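PDB 2YGT: delta toxin from Clostridium perfringens, which probably forms pores in the membranes of target cells as a beta-pore-forming toxin of the leukocidin/haemolysin type. Local coordinates for residues L102-P113 with Q163-W173. Residues are numbered along the deposited sequence; the frame is centred on the assembly and turned at random.
Sequences LDSSVKIVDSVP and QTNDTNSIASW. With ZN (zinc ion), chain C.
Ser111 OG, buried where two strands face one another, is gripped by Gln163 and by a water of the zinc shell. Gln163 NE2 donates to it over 2.8 Å, a fairly straight bond whose acceptor lies 16° out of the amide plane. The water accepts from the serine hydroxyl and donates to Ser111 O and Gln163 OE1, so both ends of the amide are engaged and its rotation is fixed. Gln163 gets there because CG stands opposite its backbone N (chi1 -176°) and the chain runs on extended.

The same water binds zinc, and Asp166 OD2 is a direct ligand at 2.2 Å. Asp110 joins through solvent: its OD1 accepts from a second zinc-bound water at 2.6 Å and, with its anti lone pair, from Ser111 N. The metal would be expected to ease the approach of the two carboxylates, an example of an ion and its waters linking facing segments.

Further along, Trp173 NE1 donates to Pro113 O at 2.9 Å, in the indole plane and on a carbonyl lone pair, while Pro113 CD packs on Trp173 CD1 at 3.6 Å. At the opposite end, Ile108 N donates to Asn168 O over 3.1 Å, and Ile108 CD1 reaches the backbone at Ile170 N. The turn around Asn168 is itself tied by Thr167 OG1, which accepts from Ser169 N and Ile170 N in an ST turn and ST motif.

Strand 107-112 is an edge strand of one antiparallel sheet, bonded to strand 224-235, whereas 163-166 and 170-173 form a hairpin of another, with a classic bulge at Thr164 and Asn165 facing Ser172. Phe229 of strand 224-235 stacks on Trp173, and Asn99 of strand 84-99 bonds to both Val106 O and Asn168 O, joining the two sheets.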
# COMPACT_ATOMS: atom_id res chain seq x y z
N LEU A 102 19.09 10.59 3.97
CA LEU A 102 19.56 11.38 2.83
C LEU A 102 20.82 12.18 3.19
O LEU A 102 21.60 12.55 2.31
CB LEU A 102 18.46 12.32 2.33
CG LEU A 102 18.77 13.05 1.02
CD1 LEU A 102 19.10 12.05 -0.08
CD2 LEU A 102 17.61 13.94 0.61
N ASP A 103 21.01 12.45 4.48
CA ASP A 103 22.21 13.13 4.96
C ASP A 103 23.44 12.28 4.69
O ASP A 103 24.53 12.81 4.48
CB ASP A 103 22.09 13.44 6.45
CG ASP A 103 21.17 14.61 6.73
OD1 ASP A 103 20.92 15.41 5.80
OD2 ASP A 103 20.69 14.73 7.88
N SER A 104 23.26 10.97 4.70
CA SER A 104 24.34 10.04 4.38
C SER A 104 24.28 9.65 2.91
O SER A 104 24.86 8.65 2.49
CB SER A 104 24.25 8.79 5.26
OG SER A 104 24.29 9.12 6.63
N SER A 105 23.56 10.46 2.14
CA SER A 105 23.37 10.23 0.70
C SER A 105 22.80 8.84 0.36
O SER A 105 23.12 8.26 -0.67
CB SER A 105 24.65 10.52 -0.08
OG SER A 105 25.75 9.79 0.44
N VAL A 106 21.94 8.33 1.24
CA VAL A 106 21.11 7.18 0.92
C VAL A 106 19.87 7.74 0.24
O VAL A 106 19.28 8.70 0.72
CB VAL A 106 20.69 6.41 2.18
CG1 VAL A 106 19.74 5.27 1.83
CG2 VAL A 106 21.92 5.90 2.91
N LYS A 107 19.48 7.16 -0.89
CA LYS A 107 18.40 7.72 -1.69
C LYS A 107 17.35 6.71 -2.13
O LYS A 107 17.66 5.56 -2.46
CB LYS A 107 18.96 8.39 -2.95
CG LYS A 107 19.85 9.59 -2.69
CD LYS A 107 20.57 10.01 -3.96
CE LYS A 107 21.51 11.18 -3.71
NZ LYS A 107 22.26 11.55 -4.95
N ILE A 108 16.09 7.14 -2.13
CA ILE A 108 15.04 6.42 -2.83
C ILE A 108 15.11 6.85 -4.29
O ILE A 108 14.86 8.01 -4.61
CB ILE A 108 13.64 6.78 -2.28
CG1 ILE A 108 13.57 6.51 -0.77
CG2 ILE A 108 12.57 5.99 -3.02
CD1 ILE A 108 12.22 6.83 -0.16
N VAL A 109 15.47 5.93 -5.17
CA VAL A 109 15.68 6.30 -6.57
C VAL A 109 14.54 5.86 -7.50
O VAL A 109 14.50 6.25 -8.67
CB VAL A 109 17.03 5.78 -7.11
CG1 VAL A 109 18.17 6.38 -6.30
CG2 VAL A 109 17.07 4.26 -7.08
N ASP A 110 13.62 5.06 -6.97
CA ASP A 110 12.41 4.70 -7.71
C ASP A 110 11.42 3.98 -6.81
O ASP A 110 11.79 3.45 -5.76
CB ASP A 110 12.74 3.85 -8.94
CG ASP A 110 11.92 4.23 -10.15
OD1 ASP A 110 10.72 4.56 -9.98
OD2 ASP A 110 12.46 4.20 -11.28
N SER A 111 10.15 3.98 -7.22
CA SER A 111 9.11 3.33 -6.44
C SER A 111 7.88 3.00 -7.29
O SER A 111 7.70 3.56 -8.38
CB SER A 111 8.70 4.20 -5.25
OG SER A 111 8.24 5.47 -5.67
N VAL A 112 7.05 2.10 -6.80
CA VAL A 112 5.81 1.73 -7.47
C VAL A 112 4.76 1.45 -6.41
O VAL A 112 5.09 1.03 -5.30
CB VAL A 112 6.00 0.48 -8.34
CG1 VAL A 112 6.74 0.83 -9.63
CG2 VAL A 112 6.74 -0.60 -7.56
N PRO A 113 3.47 1.69 -6.74
CA PRO A 113 2.94 2.15 -8.03
C PRO A 113 3.31 3.60 -8.35
O PRO A 113 3.59 4.38 -7.44
CB PRO A 113 1.42 2.04 -7.85
CG PRO A 113 1.21 1.19 -6.63
CD PRO A 113 2.40 1.42 -5.76
N GLN A 163 0.14 7.99 -6.09
CA GLN A 163 1.38 8.31 -5.40
C GLN A 163 1.44 9.81 -5.16
O GLN A 163 1.57 10.60 -6.09
CB GLN A 163 2.60 7.84 -6.19
CG GLN A 163 3.91 8.09 -5.45
CD GLN A 163 5.07 7.28 -5.99
OE1 GLN A 163 5.44 7.41 -7.15
NE2 GLN A 163 5.65 6.44 -5.14
N THR A 164 1.33 10.19 -3.89
CA THR A 164 1.25 11.60 -3.53
C THR A 164 2.63 12.20 -3.28
O THR A 164 2.81 13.41 -3.37
CB THR A 164 0.36 11.79 -2.29
OG1 THR A 164 0.85 10.98 -1.22
CG2 THR A 164 -1.08 11.38 -2.61
N ASN A 165 3.60 11.35 -2.97
CA ASN A 165 4.97 11.79 -2.81
C ASN A 165 5.93 10.81 -3.47
O ASN A 165 5.79 9.60 -3.33
CB ASN A 165 5.33 11.97 -1.34
CG ASN A 165 4.72 13.23 -0.75
OD1 ASN A 165 5.18 14.33 -1.01
ND2 ASN A 165 3.68 13.06 0.07
N ASP A 166 6.91 11.35 -4.19
CA ASP A 166 7.88 10.53 -4.90
C ASP A 166 9.23 11.24 -4.98
O ASP A 166 9.59 11.79 -6.01
CB ASP A 166 7.36 10.23 -6.31
CG ASP A 166 8.26 9.29 -7.08
OD1 ASP A 166 9.00 8.50 -6.45
OD2 ASP A 166 8.23 9.35 -8.32
N THR A 167 9.97 11.24 -3.87
CA THR A 167 11.28 11.88 -3.82
C THR A 167 12.33 10.95 -3.24
O THR A 167 12.05 9.81 -2.88
CB THR A 167 11.26 13.18 -2.99
OG1 THR A 167 11.27 12.85 -1.59
CG2 THR A 167 10.03 14.01 -3.31
N ASN A 168 13.56 11.45 -3.14
CA ASN A 168 14.65 10.71 -2.52
C ASN A 168 14.38 10.46 -1.04
O ASN A 168 14.93 9.53 -0.45
CB ASN A 168 15.96 11.48 -2.67
CG ASN A 168 16.50 11.43 -4.08
OD1 ASN A 168 16.23 10.49 -4.83
ND2 ASN A 168 17.28 12.43 -4.45
N SER A 169 13.52 11.28 -0.45
CA SER A 169 13.26 11.22 0.98
C SER A 169 11.99 10.46 1.35
O SER A 169 11.88 9.95 2.46
CB SER A 169 13.20 12.64 1.56
OG SER A 169 14.39 13.35 1.27
N ILE A 170 11.03 10.40 0.43
CA ILE A 170 9.75 9.78 0.75
C ILE A 170 8.95 9.31 -0.46
O ILE A 170 8.90 9.97 -1.49
CB ILE A 170 8.87 10.72 1.61
CG1 ILE A 170 7.59 10.01 2.05
CG2 ILE A 170 8.52 11.98 0.83
CD1 ILE A 170 6.77 10.81 3.04
N ALA A 171 8.33 8.14 -0.31
CA ALA A 171 7.35 7.66 -1.27
C ALA A 171 6.03 7.47 -0.54
O ALA A 171 5.98 6.79 0.49
CB ALA A 171 7.81 6.35 -1.89
N SER A 172 4.96 8.08 -1.06
CA SER A 172 3.66 8.07 -0.39
C SER A 172 2.54 7.65 -1.33
O SER A 172 2.51 8.05 -2.50
CB SER A 172 3.36 9.46 0.16
OG SER A 172 4.46 9.96 0.88
N TRP A 173 1.60 6.86 -0.81
CA TRP A 173 0.46 6.42 -1.61
C TRP A 173 -0.86 6.66 -0.89
O TRP A 173 -0.99 6.40 0.31
CB TRP A 173 0.59 4.94 -1.96
CG TRP A 173 1.78 4.60 -2.79
CD1 TRP A 173 1.86 4.59 -4.15
CD2 TRP A 173 3.08 4.22 -2.30
NE1 TRP A 173 3.13 4.22 -4.54
CE2 TRP A 173 3.90 4.00 -3.43
CE3 TRP A 173 3.62 4.06 -1.03
CZ2 TRP A 173 5.23 3.62 -3.32
CZ3 TRP A 173 4.95 3.68 -0.92
CH2 TRP A 173 5.74 3.46 -2.06
ZN ZN C . 8.66 7.73 -9.78
O HOH W 1 9.35 6.19 -11.51
O HOH W 2 7.15 6.16 -8.62
O HOH W 3 6.79 8.38 -11.00